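Local structure of lactococcal phage P2 ORF15 (Lactococcus phage p2, 2WZP) at residues 62-70 / 78-86; 180-188 / 201-209. The protein probably serves as the distal tail protein of the phage baseplate, forming a ring of subunits that joins the tail to the receptor-binding proteins. One frame throughout, in Å; residues are numbered along the deposited sequence.

Interaction 1: residues 62-70 / 78-86; sequences LGLQSTNNI and VMGTRSITQ
Ser66 and Ile84 meet on the buried face of two antiparallel strands, 64-67 and 83-85. With its oxygen anti to the backbone N (chi1 -165°), Ser66 brings OG to 3.8 Å from Ile84 CD1 and to 3.6 Å from Arg82 CD. So small a side chain suits a place where Leu137 of a second subunit packs from outside. Leu64 CD2 touches Ile84 CG1 at 4.2 Å, while Leu64 CB borders Gln86 OE1, whose stronger partner is Lys163 NZ. Farther along, Asn68 lies alongside Arg82, with Asn68 OD1 3.2 Å from Arg82 CB, and Met79 CE closes in on the same amide; a water donates to Asn68 OD1 and to Gly80 O. The strands form the base of a long beta hairpin that reaches out from the N-terminal domain into the assembly. Gln65 and Thr85, then Thr67 and Ser83, are its hydrogen-bonded pairs, and Gln65 N meets Thr85 O in the carbonyl plane (3.0 Å). The side chains of these four residues lie on the more exposed face: Thr67 CG2 touches Ser83 CB at 3.8 Å, and the Gln65 amide lies across the Thr85 methyl. Beyond the strands, exposed Asn69 adopts a left-handed backbone conformation that asparagine tolerates well, and its ND2 makes a weak bond to Thr81 O. Gly80, lacking a side chain, passes close to Asn69 CB and donates its N-H to Asn68 O.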
loop_
_atom_site.group_PDB
_atom_site.type_symbol
_atom_site.label_atom_id
_atom_site.label_comp_id
_atom_site.label_asym_id
_atom_site.label_seq_id
_atom_site.Cartn_x
_atom_site.Cartn_y
_atom_site.Cartn_z
ATOM N N LEU M 62 -23.383 11.924 9.603
ATOM C CA LEU M 62 -24.621 12.476 10.142
ATOM C C LEU M 62 -25.805 11.727 9.518
ATOM O O LEU M 62 -26.962 12.108 9.712
ATOM C CB LEU M 62 -24.722 13.985 9.838
ATOM C CG LEU M 62 -23.641 14.892 10.404
ATOM C CD1 LEU M 62 -23.853 16.283 9.912
ATOM C CD2 LEU M 62 -23.581 14.825 11.939
ATOM N N GLY M 63 -25.494 10.662 8.778
ATOM C CA GLY M 63 -26.467 9.781 8.150
ATOM C C GLY M 63 -26.979 8.730 9.105
ATOM O O GLY M 63 -26.904 8.902 10.325
ATOM N N LEU M 64 -27.546 7.650 8.560
ATOM C CA LEU M 64 -28.126 6.563 9.358
ATOM C C LEU M 64 -28.126 5.257 8.605
ATOM O O LEU M 64 -27.851 5.221 7.389
ATOM C CB LEU M 64 -29.586 6.896 9.833
ATOM C CG LEU M 64 -30.653 7.330 8.825
ATOM C CD1 LEU M 64 -31.069 6.188 7.944
ATOM C CD2 LEU M 64 -31.886 7.727 9.547
ATOM N N GLN M 65 -28.501 4.192 9.328
ATOM C CA GLN M 65 -28.634 2.850 8.782
ATOM C C GLN M 65 -30.023 2.369 9.123
ATOM O O GLN M 65 -30.615 2.815 10.107
ATOM C CB GLN M 65 -27.591 1.859 9.344
ATOM C CG GLN M 65 -26.150 2.154 8.966
ATOM C CD GLN M 65 -25.475 2.999 10.022
ATOM O OE1 GLN M 65 -25.347 2.602 11.198
ATOM N NE2 GLN M 65 -25.016 4.182 9.617
ATOM N N SER M 66 -30.533 1.452 8.305
ATOM C CA SER M 66 -31.824 0.847 8.498
ATOM C C SER M 66 -31.779 -0.641 8.157
ATOM O O SER M 66 -30.986 -1.081 7.320
ATOM C CB SER M 66 -32.867 1.562 7.660
ATOM O OG SER M 66 -34.161 1.197 8.106
ATOM N N THR M 67 -32.604 -1.419 8.837
ATOM C CA THR M 67 -32.768 -2.838 8.544
ATOM C C THR M 67 -34.224 -3.165 8.530
ATOM O O THR M 67 -34.985 -2.605 9.327
ATOM C CB THR M 67 -31.989 -3.743 9.489
ATOM O OG1 THR M 67 -31.978 -5.054 8.900
ATOM C CG2 THR M 67 -32.588 -3.808 10.908
ATOM N N ASN M 68 -34.625 -4.057 7.627
ATOM C CA ASN M 68 -36.013 -4.519 7.589
ATOM C C ASN M 68 -36.045 -6.015 7.804
ATOM O O ASN M 68 -37.083 -6.643 7.566
ATOM C CB ASN M 68 -36.705 -4.135 6.288
ATOM C CG ASN M 68 -37.082 -2.697 6.254
ATOM O OD1 ASN M 68 -38.238 -2.347 6.509
ATOM N ND2 ASN M 68 -36.110 -1.839 5.932
ATOM N N ASN M 69 -34.889 -6.585 8.228
ATOM C CA ASN M 69 -34.710 -8.014 8.508
ATOM C C ASN M 69 -35.254 -8.854 7.360
ATOM O O ASN M 69 -36.042 -9.787 7.578
ATOM C CB ASN M 69 -35.392 -8.409 9.840
ATOM C CG ASN M 69 -34.788 -7.746 11.036
ATOM O OD1 ASN M 69 -33.671 -8.075 11.436
ATOM N ND2 ASN M 69 -35.473 -6.730 11.566
ATOM N N ILE M 70 -34.895 -8.460 6.126
ATOM C CA ILE M 70 -35.357 -9.115 4.921
ATOM C C ILE M 70 -34.665 -10.442 4.745
ATOM O O ILE M 70 -33.457 -10.555 4.885
ATOM C CB ILE M 70 -35.265 -8.193 3.667
ATOM C CG1 ILE M 70 -36.160 -6.945 3.800
ATOM C CG2 ILE M 70 -35.599 -8.927 2.353
ATOM C CD1 ILE M 70 -35.726 -5.807 2.883
ATOM N N VAL M 78 -38.739 -11.298 2.136
ATOM C CA VAL M 78 -39.758 -11.399 3.174
ATOM C C VAL M 78 -39.342 -10.383 4.208
ATOM O O VAL M 78 -38.300 -10.534 4.839
ATOM C CB VAL M 78 -39.855 -12.831 3.743
ATOM C CG1 VAL M 78 -40.980 -12.933 4.763
ATOM C CG2 VAL M 78 -40.004 -13.866 2.620
ATOM N N MET M 79 -40.114 -9.307 4.317
ATOM C CA MET M 79 -39.824 -8.183 5.216
ATOM C C MET M 79 -40.199 -8.467 6.648
ATOM O O MET M 79 -41.224 -9.103 6.909
ATOM C CB MET M 79 -40.530 -6.922 4.755
ATOM C CG MET M 79 -40.216 -6.555 3.335
ATOM S SD MET M 79 -40.926 -4.943 2.922
ATOM C CE MET M 79 -39.728 -3.832 3.779
ATOM N N GLY M 80 -39.346 -8.017 7.560
ATOM C CA GLY M 80 -39.534 -8.192 8.989
ATOM C C GLY M 80 -39.709 -6.845 9.625
ATOM O O GLY M 80 -40.282 -5.925 9.014
ATOM N N THR M 81 -39.187 -6.707 10.846
ATOM C CA THR M 81 -39.341 -5.425 11.510
ATOM C C THR M 81 -38.300 -4.442 11.016
ATOM O O THR M 81 -37.135 -4.795 10.830
ATOM C CB THR M 81 -39.517 -5.512 13.072
ATOM O OG1 THR M 81 -38.309 -5.171 13.756
ATOM C CG2 THR M 81 -40.022 -6.837 13.551
ATOM N N ARG M 82 -38.744 -3.209 10.799
ATOM C CA ARG M 82 -37.905 -2.104 10.385
ATOM C C ARG M 82 -37.308 -1.442 11.631
ATOM O O ARG M 82 -37.994 -1.242 12.640
ATOM C CB ARG M 82 -38.703 -1.170 9.479
ATOM C CG ARG M 82 -38.512 0.296 9.712
ATOM C CD ARG M 82 -37.713 0.993 8.654
ATOM N NE ARG M 82 -37.654 2.394 9.039
ATOM C CZ ARG M 82 -38.331 3.373 8.446
ATOM N NH1 ARG M 82 -38.253 4.616 8.911
ATOM N NH2 ARG M 82 -39.075 3.124 7.368
ATOM N N SER M 83 -36.003 -1.180 11.576
ATOM C CA SER M 83 -35.239 -0.618 12.678
ATOM C C SER M 83 -34.203 0.352 12.144
ATOM O O SER M 83 -33.546 0.054 11.156
ATOM C CB SER M 83 -34.536 -1.750 13.423
ATOM O OG SER M 83 -34.023 -1.327 14.669
ATOM N N ILE M 84 -34.070 1.513 12.783
ATOM C CA ILE M 84 -33.088 2.537 12.450
ATOM C C ILE M 84 -31.955 2.460 13.466
ATOM O O ILE M 84 -32.187 2.192 14.645
ATOM C CB ILE M 84 -33.752 3.961 12.346
ATOM C CG1 ILE M 84 -33.942 4.351 10.900
ATOM C CG2 ILE M 84 -33.025 5.100 13.088
ATOM C CD1 ILE M 84 -35.198 3.999 10.396
ATOM N N THR M 85 -30.736 2.673 12.998
ATOM C CA THR M 85 -29.536 2.720 13.818
ATOM C C THR M 85 -28.867 4.059 13.503
ATOM O O THR M 85 -28.609 4.379 12.341
ATOM C CB THR M 85 -28.629 1.504 13.533
ATOM O OG1 THR M 85 -29.228 0.336 14.073
ATOM C CG2 THR M 85 -27.249 1.650 14.118
ATOM N N GLN M 86 -28.611 4.840 14.535
ATOM C CA GLN M 86 -27.930 6.118 14.378
ATOM C C GLN M 86 -26.446 5.903 14.666
ATOM O O GLN M 86 -26.102 5.452 15.763
ATOM C CB GLN M 86 -28.542 7.184 15.308
ATOM C CG GLN M 86 -29.996 7.551 14.944
ATOM C CD GLN M 86 -30.089 8.406 13.722
ATOM O OE1 GLN M 86 -29.117 8.618 12.997
ATOM N NE2 GLN M 86 -31.270 8.929 13.464
HETATM O O HOH W 1 -40.756 -3.589 7.094
#

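Interaction 2: residues 180-188 / 201-209; sequences VIAGMSKIY and GTSYTYYGE
Ser185 and Thr205 form a single beta bridge between two irregular loops of the C-terminal domain, which the side chains of Lys186 and Tyr204 also join, in what is probably the arm that grips the receptor-binding protein in phages of this kind. Two backbone bonds make the bridge: Lys186 N donates to Thr205 O at 2.8 Å, and Thr205 N to Met184 O, a bond whose acceptor is less surely placed. The loop 180-188 shapes itself by a type II turn, with Gly183 at the position of positive phi; Ile181 O takes both Met184 N and Ser185 N, and Ser185 OG receives Ile181 N at 2.8 Å.

Waters add polar links. One lies between Ser185 OG and Thr205 OG1, another accepts from Tyr207 N and donates to Lys186 O, and a third spans Gly183 O and Thr202 OG1.

The apolar contacts are of two sorts. Val180 CG2 approaches the Tyr207 ring obliquely, 3.8 Å from Tyr207 CG. Lys186, extended along its whole length, swings CG away from its own amide nitrogen (chi1 -168°) and runs beside Tyr204, and its CD makes a CH-pi contact over one face, 3.9 Å from the centroid. A long lysine suits this place: its methylenes cover the ring while its amine reaches an acidic side chain of another protein's chain. Tyr204 OH, itself hydrogen-bonded to an acidic side chain of another protein, accepts from Lys186 NZ at 3.0 Å.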
loop_
_atom_site.group_PDB
_atom_site.type_symbol
_atom_site.label_atom_id
_atom_site.label_comp_id
_atom_site.label_asym_id
_atom_site.label_seq_id
_atom_site.Cartn_x
_atom_site.Cartn_y
_atom_site.Cartn_z
ATOM N N VAL M 180 -76.836 28.304 25.548
ATOM C CA VAL M 180 -77.595 28.933 24.462
ATOM C C VAL M 180 -78.818 29.525 25.127
ATOM O O VAL M 180 -79.629 28.782 25.701
ATOM C CB VAL M 180 -77.987 27.930 23.332
ATOM C CG1 VAL M 180 -78.880 28.598 22.278
ATOM C CG2 VAL M 180 -76.753 27.320 22.695
ATOM N N ILE M 181 -78.934 30.859 25.090
ATOM C CA ILE M 181 -80.055 31.572 25.713
ATOM C C ILE M 181 -80.903 32.308 24.682
ATOM O O ILE M 181 -80.448 33.291 24.097
ATOM C CB ILE M 181 -79.575 32.505 26.867
ATOM C CG1 ILE M 181 -78.771 31.711 27.927
ATOM C CG2 ILE M 181 -80.787 33.224 27.508
ATOM C CD1 ILE M 181 -77.990 32.518 28.914
ATOM N N ALA M 182 -82.133 31.842 24.456
ATOM C CA ALA M 182 -83.054 32.500 23.529
ATOM C C ALA M 182 -83.248 33.961 23.969
ATOM O O ALA M 182 -83.581 34.225 25.146
ATOM C CB ALA M 182 -84.392 31.764 23.506
ATOM N N GLY M 183 -82.926 34.885 23.064
ATOM C CA GLY M 183 -83.024 36.313 23.345
ATOM C C GLY M 183 -81.679 36.969 23.527
ATOM O O GLY M 183 -81.570 38.189 23.431
ATOM N N MET M 184 -80.629 36.153 23.760
ATOM C CA MET M 184 -79.253 36.624 23.945
ATOM C C MET M 184 -78.314 36.080 22.893
ATOM O O MET M 184 -77.650 36.867 22.228
ATOM C CB MET M 184 -78.714 36.318 25.350
ATOM C CG MET M 184 -79.545 36.952 26.469
ATOM S SD MET M 184 -78.628 37.145 28.026
ATOM C CE MET M 184 -77.473 38.553 27.546
ATOM N N SER M 185 -78.253 34.739 22.743
ATOM C CA SER M 185 -77.358 34.009 21.821
ATOM C C SER M 185 -77.699 34.200 20.358
ATOM O O SER M 185 -78.880 34.369 20.013
ATOM C CB SER M 185 -77.378 32.511 22.126
ATOM O OG SER M 185 -77.072 32.247 23.483
ATOM N N LYS M 186 -76.681 34.112 19.475
ATOM C CA LYS M 186 -76.994 34.180 18.043
ATOM C C LYS M 186 -77.504 32.804 17.621
ATOM O O LYS M 186 -76.764 31.797 17.669
ATOM C CB LYS M 186 -75.796 34.637 17.193
ATOM C CG LYS M 186 -76.179 34.987 15.750
ATOM C CD LYS M 186 -74.983 35.366 14.915
ATOM C CE LYS M 186 -75.387 36.155 13.714
ATOM N NZ LYS M 186 -74.218 36.699 12.984
ATOM N N ILE M 187 -78.805 32.762 17.340
ATOM C CA ILE M 187 -79.571 31.597 16.917
ATOM C C ILE M 187 -80.857 32.123 16.268
ATOM O O ILE M 187 -81.362 33.161 16.688
ATOM C CB ILE M 187 -79.843 30.608 18.089
ATOM C CG1 ILE M 187 -80.333 29.237 17.567
ATOM C CG2 ILE M 187 -80.774 31.213 19.168
ATOM C CD1 ILE M 187 -80.313 28.122 18.528
ATOM N N TYR M 188 -81.346 31.440 15.225
ATOM C CA TYR M 188 -82.577 31.808 14.530
ATOM C C TYR M 188 -83.749 31.012 15.150
ATOM O O TYR M 188 -84.244 30.032 14.588
ATOM C CB TYR M 188 -82.456 31.598 13.008
ATOM C CG TYR M 188 -81.282 32.328 12.384
ATOM C CD1 TYR M 188 -81.400 33.656 11.973
ATOM C CD2 TYR M 188 -80.054 31.682 12.177
ATOM C CE1 TYR M 188 -80.324 34.333 11.389
ATOM C CE2 TYR M 188 -78.963 32.357 11.611
ATOM C CZ TYR M 188 -79.104 33.684 11.221
ATOM O OH TYR M 188 -78.062 34.362 10.629
ATOM N N GLY M 201 -76.626 46.317 24.468
ATOM C CA GLY M 201 -76.004 45.684 25.624
ATOM C C GLY M 201 -76.386 44.260 25.978
ATOM O O GLY M 201 -75.791 43.687 26.890
ATOM N N THR M 202 -77.394 43.680 25.312
ATOM C CA THR M 202 -77.849 42.328 25.574
ATOM C C THR M 202 -77.957 41.541 24.276
ATOM O O THR M 202 -77.832 40.360 24.243
ATOM C CB THR M 202 -79.160 42.327 26.378
ATOM O OG1 THR M 202 -80.277 42.395 25.513
ATOM C CG2 THR M 202 -79.211 43.472 27.253
ATOM N N SER M 203 -78.218 42.298 23.230
ATOM C CA SER M 203 -78.382 41.948 21.826
ATOM C C SER M 203 -78.379 40.561 21.414
ATOM O O SER M 203 -79.415 39.896 21.416
ATOM C CB SER M 203 -77.221 42.566 21.115
ATOM O OG SER M 203 -77.098 42.098 19.829
ATOM N N TYR M 204 -77.127 40.185 20.928
ATOM C CA TYR M 204 -76.611 38.877 20.554
ATOM C C TYR M 204 -75.173 38.700 20.953
ATOM O O TYR M 204 -74.331 39.583 20.773
ATOM C CB TYR M 204 -76.994 38.364 19.150
ATOM C CG TYR M 204 -76.017 38.581 18.020
ATOM C CD1 TYR M 204 -74.798 37.896 17.977
ATOM C CD2 TYR M 204 -76.361 39.363 16.923
ATOM C CE1 TYR M 204 -73.906 38.074 16.924
ATOM C CE2 TYR M 204 -75.496 39.517 15.849
ATOM C CZ TYR M 204 -74.272 38.869 15.847
ATOM O OH TYR M 204 -73.442 39.044 14.767
ATOM N N THR M 205 -74.925 37.568 21.589
ATOM C CA THR M 205 -73.615 37.098 21.989
ATOM C C THR M 205 -73.477 35.717 21.355
ATOM O O THR M 205 -74.484 35.123 20.946
ATOM C CB THR M 205 -73.471 37.070 23.520
ATOM O OG1 THR M 205 -74.503 36.269 24.073
ATOM C CG2 THR M 205 -73.496 38.446 24.151
ATOM N N TYR M 206 -72.243 35.234 21.208
ATOM C CA TYR M 206 -71.967 33.909 20.683
ATOM C C TYR M 206 -71.939 32.974 21.892
ATOM O O TYR M 206 -71.188 33.231 22.830
ATOM C CB TYR M 206 -70.635 33.899 19.906
ATOM C CG TYR M 206 -70.715 34.645 18.587
ATOM C CD1 TYR M 206 -71.255 34.040 17.443
ATOM C CD2 TYR M 206 -70.281 35.956 18.483
ATOM C CE1 TYR M 206 -71.338 34.727 16.235
ATOM C CE2 TYR M 206 -70.309 36.630 17.270
ATOM C CZ TYR M 206 -70.852 36.018 16.149
ATOM O OH TYR M 206 -70.951 36.726 14.980
ATOM N N TYR M 207 -72.786 31.917 21.896
ATOM C CA TYR M 207 -72.892 30.972 23.019
ATOM C C TYR M 207 -71.543 30.362 23.374
ATOM O O TYR M 207 -71.227 30.167 24.544
ATOM C CB TYR M 207 -73.914 29.849 22.713
ATOM C CG TYR M 207 -73.353 28.697 21.902
ATOM C CD1 TYR M 207 -72.895 27.536 22.524
ATOM C CD2 TYR M 207 -73.200 28.797 20.522
ATOM C CE1 TYR M 207 -72.311 26.499 21.789
ATOM C CE2 TYR M 207 -72.617 27.769 19.780
ATOM C CZ TYR M 207 -72.188 26.618 20.417
ATOM O OH TYR M 207 -71.665 25.584 19.679
ATOM N N GLY M 208 -70.790 30.033 22.339
ATOM C CA GLY M 208 -69.540 29.327 22.435
ATOM C C GLY M 208 -69.019 29.091 21.054
ATOM O O GLY M 208 -69.339 29.843 20.142
ATOM N N GLU M 209 -68.183 28.086 20.917
ATOM C CA GLU M 209 -67.532 27.704 19.659
ATOM C C GLU M 209 -67.830 26.243 19.364
ATOM O O GLU M 209 -67.981 25.438 20.295
ATOM C CB GLU M 209 -65.997 27.860 19.763
ATOM C CG GLU M 209 -65.492 29.241 20.120
ATOM C CD GLU M 209 -64.507 29.886 19.165
ATOM O OE1 GLU M 209 -63.761 29.153 18.476
ATOM O OE2 GLU M 209 -64.472 31.141 19.121
HETATM O O HOH W 2 -81.743 40.160 25.583
HETATM O O HOH W 3 -74.988 33.519 24.283
HETATM O O HOH W 4 -74.488 31.801 19.322
#

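Overall arrangement
Interactions 1 and 2 follow one another along the chain and belong to different domains, the first to the N-terminal and the second to the C-terminal domain. Their centres lie about 58 Å apart and their nearest atoms about 37 Å, so neither touches the other. The centre of the hairpin contact lies about 24 Å from the centre of the chain and that of the loop pair about 41 Å. Their neighbours differ accordingly: 62-70 and 78-86 are held mainly between two further copies of the same protein, but 180-188 and 201-209 are surrounded by chains of another protein. This is consistent with one contact serving self-assembly and the other attachment, as expected of a baseplate component.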